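Local coordinates for protein phosphoenolpyruvate--glycerone phosphotransferase (Enterococcus faecalis, PDB 3B48) that probably acts as the DhaM phosphoryl donor of a dihydroxyacetone kinase complex, passing phosphate from phosphoenolpyruvate through histidine residues toward DhaL and dihydroxyacetone, at residues 7-12 with 35-40; 107-112 with 124-129. One frame throughout, in Å; residues are numbered along the deposited sequence.

Overall arrangement
From the N terminus the chain enters strand 6-11, crosses over through helix 15-27 and returns as strand 35-38, where contact 1 closes the first beta-alpha-beta unit of a four-stranded parallel sheet. Strands 66-71 and 95-97 then complete the sheet on the other side of strand 6-11. Only after that does the chain reach helix 102-113 and, a short turn later, helix 119-127, whose meeting in contact 2 closes a loop about half as long. The two contacts therefore follow in series, neither nested nor crossed, with centres about 15 Å apart. They are in direct touch where Ile8 packs on Ser109 and Ala110, tying helix 102-113 to the first strand.

Contact 1. Residues 7-12 with 35-40; sequences DILLVS and TIHSLG
Ile8 and Leu10 pair with Ile36 and Ser38 in the parallel strands of a beta-alpha-beta crossover, an opening unit of the mannose-type IIA fold, connected by helix 15-27. The backbones are stitched by Ile8 N to Thr35 O, His37 N to Ile8 O, Leu10 N to His37 O, and Leu39 N to Leu10 O.

The face of Ile8, Leu10 and Ile36 is tightly packed. Ile36 CG1 stands beside the backbone N (chi1 -49°), and the turn at chi2 brings CD1 alongside Ile8, 3.3 Å from Ile8 CD1, while Ile36 CG2 presses on Leu10 CD1 at 3.4 Å; both are closer than usual for carbons. Helix 15-27 adds Thr18 and Ile21 against Leu10.

The other face is looser. Strand 35-38 is at the sheet edge, and Thr35 and His37 are partly exposed; Leu9 CD2 meets Leu39 CD1 at an ordinary 3.9 Å. Helix 51-60 packs there, and Arg65 forms a salt bridge to Asp7 OD1. The carboxylate is thus held at both oxygens: nearly coplanar with the imidazole, Asp7 OD2 takes His37 NE2 on its anti lone pair at 2.8 Å, N-H...O 169°.

Contact 2. Residues 107-112 with 124-129; sequences FASAIT and AEAQNA
Ala108 and Ala126 bring helices 102-113 and 119-127 together, their CA atoms 4.9 Å apart as the two backbones run in roughly opposite directions. So close an approach is possible because the residues at the centre are small. The methyl of Ala108 points toward the second helix and rests against its backbone, 3.9 Å from Ala126 CA and equally near Ala126 N, with Glu125 O and the Glu125 CB just beyond. Further along the chain, Ala129 CB comes within 4.1 Å of Ala108 CB. Ala129 reaches this place after the chain has left helix 119-127, in a turn secured by Asn128 N to Glu125 O and Ala129 N to Ala126 O.

On the inner side, toward the sheet, Ser109 lays its hydroxyl against the methyl of Ala126, OG to CB 3.1 Å. A chi1 of -74° sets OG beside its own backbone N and turns it to the second helix, where it also makes a weak hydrogen bond to Ile122 O. Phe70 of strand 66-71 touches both Ser109 and Ala126, so this flank is buried against the sheet.

The outer flank is more open. Thr112 CG2 lies across the aliphatic part of Glu125, 3.6 Å from CG, although its own position is less certain because it sits too near Ala108 O in the model. Glu125 then bends at chi2 (-38°), which carries the carboxylate away from the first helix, toward Gln121. The contact is thus a small helical hairpin packed mainly through methyl and methylene groups, with Ser109 OG and Glu125 OE2 each making a weak hydrogen bond to helix 119-127; it is therefore mainly van der Waals in character, with no polar bond between the two segments.

Contact 1. Residues 7-12 with 35-40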
loop_
_atom_site.group_PDB
_atom_site.type_symbol
_atom_site.label_atom_id
_atom_site.label_comp_id
_atom_site.label_asym_id
_atom_site.label_seq_id
_atom_site.Cartn_x
_atom_site.Cartn_y
_atom_site.Cartn_z
ATOM N N ASP B 7 -3.957 9.316 15.525
ATOM C CA ASP B 7 -2.731 8.688 15.073
ATOM C C ASP B 7 -3.070 7.604 14.070
ATOM O O ASP B 7 -4.093 6.898 14.212
ATOM C CB ASP B 7 -1.964 8.068 16.240
ATOM C CG ASP B 7 -1.578 9.077 17.292
ATOM O OD1 ASP B 7 -2.481 9.778 17.785
ATOM O OD2 ASP B 7 -0.379 9.145 17.658
ATOM N N ILE B 8 -2.208 7.494 13.059
ATOM C CA ILE B 8 -2.239 6.414 12.091
ATOM C C ILE B 8 -1.107 5.449 12.369
ATOM O O ILE B 8 0.085 5.812 12.362
ATOM C CB ILE B 8 -2.116 6.927 10.642
ATOM C CG1 ILE B 8 -3.356 7.739 10.248
ATOM C CG2 ILE B 8 -1.886 5.757 9.670
ATOM C CD1 ILE B 8 -3.156 8.595 9.040
ATOM N N LEU B 9 -1.486 4.205 12.608
ATOM C CA LEU B 9 -0.504 3.155 12.881
ATOM C C LEU B 9 -0.505 2.192 11.699
ATOM O O LEU B 9 -1.564 1.623 11.321
ATOM C CB LEU B 9 -0.784 2.426 14.208
ATOM C CG LEU B 9 -0.735 3.108 15.591
ATOM C CD1 LEU B 9 -1.809 4.224 15.783
ATOM C CD2 LEU B 9 -0.880 2.012 16.667
ATOM N N LEU B 10 0.699 2.067 11.135
ATOM C CA LEU B 10 0.980 1.367 9.899
ATOM C C LEU B 10 1.721 0.075 10.227
ATOM O O LEU B 10 2.899 0.112 10.615
ATOM C CB LEU B 10 1.882 2.235 8.995
ATOM C CG LEU B 10 1.414 3.669 8.678
ATOM C CD1 LEU B 10 2.555 4.418 8.012
ATOM C CD2 LEU B 10 0.257 3.582 7.750
ATOM N N VAL B 11 1.026 -1.049 10.055
ATOM C CA VAL B 11 1.590 -2.391 10.315
ATOM C C VAL B 11 1.890 -3.174 9.020
ATOM O O VAL B 11 1.104 -3.189 8.103
ATOM C CB VAL B 11 0.685 -3.188 11.262
ATOM C CG1 VAL B 11 1.413 -4.428 11.774
ATOM C CG2 VAL B 11 0.217 -2.249 12.410
ATOM N N SER B 12 3.076 -3.771 8.948
ATOM C CA SER B 12 3.452 -4.520 7.765
ATOM C C SER B 12 4.513 -5.495 8.180
ATOM O O SER B 12 5.080 -5.317 9.232
ATOM C CB SER B 12 3.999 -3.552 6.691
ATOM O OG SER B 12 4.346 -4.218 5.488
ATOM N N THR B 35 -0.735 12.206 13.648
ATOM C CA THR B 35 0.549 11.542 13.915
ATOM C C THR B 35 0.571 10.167 13.229
ATOM O O THR B 35 -0.395 9.422 13.307
ATOM C CB THR B 35 0.856 11.476 15.415
ATOM O OG1 THR B 35 0.813 12.814 15.931
ATOM C CG2 THR B 35 2.287 10.921 15.677
ATOM N N ILE B 36 1.653 9.877 12.503
ATOM C CA ILE B 36 1.855 8.597 11.796
ATOM C C ILE B 36 2.964 7.828 12.499
ATOM O O ILE B 36 4.010 8.383 12.762
ATOM C CB ILE B 36 2.291 8.788 10.308
ATOM C CG1 ILE B 36 1.409 9.794 9.556
ATOM C CG2 ILE B 36 2.315 7.482 9.560
ATOM C CD1 ILE B 36 -0.067 9.501 9.597
ATOM N N HIS B 37 2.731 6.547 12.772
ATOM C CA HIS B 37 3.745 5.682 13.377
ATOM C C HIS B 37 4.142 4.612 12.339
ATOM O O HIS B 37 3.266 3.907 11.821
ATOM C CB HIS B 37 3.199 5.036 14.661
ATOM C CG HIS B 37 2.749 6.029 15.698
ATOM N ND1 HIS B 37 3.572 6.482 16.706
ATOM C CD2 HIS B 37 1.571 6.676 15.862
ATOM C CE1 HIS B 37 2.914 7.336 17.463
ATOM N NE2 HIS B 37 1.699 7.479 16.966
ATOM N N SER B 38 5.438 4.525 12.008
ATOM C CA SER B 38 5.923 3.446 11.175
ATOM C C SER B 38 6.158 2.207 12.039
ATOM O O SER B 38 7.134 2.148 12.819
ATOM C CB SER B 38 7.206 3.842 10.424
ATOM O OG SER B 38 7.717 2.715 9.723
ATOM N N LEU B 39 5.272 1.226 11.920
ATOM C CA LEU B 39 5.364 0.032 12.768
ATOM C C LEU B 39 5.610 -1.281 12.039
ATOM O O LEU B 39 5.320 -2.358 12.565
ATOM C CB LEU B 39 4.157 -0.069 13.730
ATOM C CG LEU B 39 3.796 1.176 14.582
ATOM C CD1 LEU B 39 2.570 0.886 15.374
ATOM C CD2 LEU B 39 4.935 1.636 15.514
ATOM N N GLY B 40 6.178 -1.197 10.844
ATOM C CA GLY B 40 6.581 -2.393 10.106
ATOM C C GLY B 40 7.813 -3.113 10.653
ATOM O O GLY B 40 8.712 -2.501 11.227
#

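Contact 2. Residues 107-112 with 124-129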
loop_
_atom_site.group_PDB
_atom_site.type_symbol
_atom_site.label_atom_id
_atom_site.label_comp_id
_atom_site.label_asym_id
_atom_site.label_seq_id
_atom_site.Cartn_x
_atom_site.Cartn_y
_atom_site.Cartn_z
ATOM N N PHE B 107 -3.432 7.274 3.606
ATOM C CA PHE B 107 -3.304 8.575 2.977
ATOM C C PHE B 107 -4.656 9.259 3.026
ATOM O O PHE B 107 -4.732 10.445 3.351
ATOM C CB PHE B 107 -2.762 8.489 1.524
ATOM C CG PHE B 107 -2.878 9.793 0.751
ATOM C CD1 PHE B 107 -1.898 10.793 0.870
ATOM C CD2 PHE B 107 -3.989 10.046 -0.049
ATOM C CE1 PHE B 107 -2.034 12.006 0.197
ATOM C CE2 PHE B 107 -4.100 11.259 -0.761
ATOM C CZ PHE B 107 -3.114 12.229 -0.624
ATOM N N ALA B 108 -5.712 8.512 2.680
ATOM C CA ALA B 108 -7.093 9.005 2.773
ATOM C C ALA B 108 -7.451 9.408 4.220
ATOM O O ALA B 108 -7.908 10.534 4.453
ATOM C CB ALA B 108 -8.055 7.988 2.253
ATOM N N SER B 109 -7.215 8.530 5.204
ATOM C CA SER B 109 -7.407 8.965 6.600
ATOM C C SER B 109 -6.638 10.253 6.894
ATOM O O SER B 109 -7.195 11.170 7.431
ATOM C CB SER B 109 -7.065 7.861 7.609
ATOM O OG SER B 109 -8.096 6.888 7.596
ATOM N N ALA B 110 -5.371 10.326 6.508
ATOM C CA ALA B 110 -4.526 11.493 6.838
ATOM C C ALA B 110 -4.971 12.797 6.189
ATOM O O ALA B 110 -4.905 13.864 6.799
ATOM C CB ALA B 110 -3.071 11.216 6.494
ATOM N N ILE B 111 -5.398 12.729 4.934
ATOM C CA ILE B 111 -5.710 13.942 4.228
ATOM C C ILE B 111 -7.055 14.508 4.702
ATOM O O ILE B 111 -7.274 15.729 4.647
ATOM C CB ILE B 111 -5.579 13.773 2.664
ATOM C CG1 ILE B 111 -4.596 14.816 2.065
ATOM C CG2 ILE B 111 -6.966 13.683 1.948
ATOM C CD1 ILE B 111 -4.652 16.291 2.652
ATOM N N THR B 112 -7.936 13.643 5.196
ATOM C CA THR B 112 -9.272 14.096 5.619
ATOM C C THR B 112 -9.302 14.589 7.088
ATOM O O THR B 112 -10.204 15.335 7.492
ATOM C CB THR B 112 -10.387 13.042 5.333
ATOM O OG1 THR B 112 -10.496 12.138 6.429
ATOM C CG2 THR B 112 -10.069 12.243 4.087
ATOM N N ALA B 124 -14.523 6.532 7.079
ATOM C CA ALA B 124 -15.229 6.179 5.860
ATOM C C ALA B 124 -14.360 6.407 4.628
ATOM O O ALA B 124 -14.337 5.573 3.721
ATOM C CB ALA B 124 -16.572 6.919 5.754
ATOM N N GLU B 125 -13.626 7.518 4.610
ATOM C CA GLU B 125 -12.765 7.836 3.458
ATOM C C GLU B 125 -11.730 6.741 3.185
ATOM O O GLU B 125 -11.640 6.252 2.053
ATOM C CB GLU B 125 -12.094 9.205 3.603
ATOM C CG GLU B 125 -13.032 10.383 3.386
ATOM C CD GLU B 125 -14.035 10.122 2.275
ATOM O OE1 GLU B 125 -13.598 10.018 1.103
ATOM O OE2 GLU B 125 -15.251 10.016 2.578
ATOM N N ALA B 126 -10.980 6.347 4.221
ATOM C CA ALA B 126 -10.009 5.243 4.128
ATOM C C ALA B 126 -10.633 3.948 3.586
ATOM O O ALA B 126 -10.177 3.402 2.585
ATOM C CB ALA B 126 -9.366 5.009 5.479
ATOM N N GLN B 127 -11.696 3.486 4.242
ATOM C CA GLN B 127 -12.475 2.313 3.829
ATOM C C GLN B 127 -12.923 2.344 2.355
ATOM O O GLN B 127 -13.285 1.316 1.784
ATOM C CB GLN B 127 -13.685 2.141 4.765
ATOM C CG GLN B 127 -13.258 1.796 6.194
ATOM C CD GLN B 127 -14.382 1.779 7.197
ATOM O OE1 GLN B 127 -15.532 2.100 6.879
ATOM N NE2 GLN B 127 -14.061 1.390 8.430
ATOM N N ASN B 128 -12.869 3.528 1.753
ATOM C CA ASN B 128 -13.262 3.734 0.357
ATOM C C ASN B 128 -12.113 3.832 -0.660
ATOM O O ASN B 128 -12.386 4.026 -1.848
ATOM C CB ASN B 128 -14.138 4.993 0.256
ATOM C CG ASN B 128 -15.612 4.730 0.611
ATOM O OD1 ASN B 128 -16.055 3.582 0.821
ATOM N ND2 ASN B 128 -16.378 5.812 0.674
ATOM N N ALA B 129 -10.865 3.653 -0.195
ATOM C CA ALA B 129 -9.602 4.135 -0.865
ATOM C C ALA B 129 -8.899 3.395 -2.053
ATOM O O ALA B 129 -8.320 4.045 -2.954
ATOM C CB ALA B 129 -8.555 4.471 0.199
#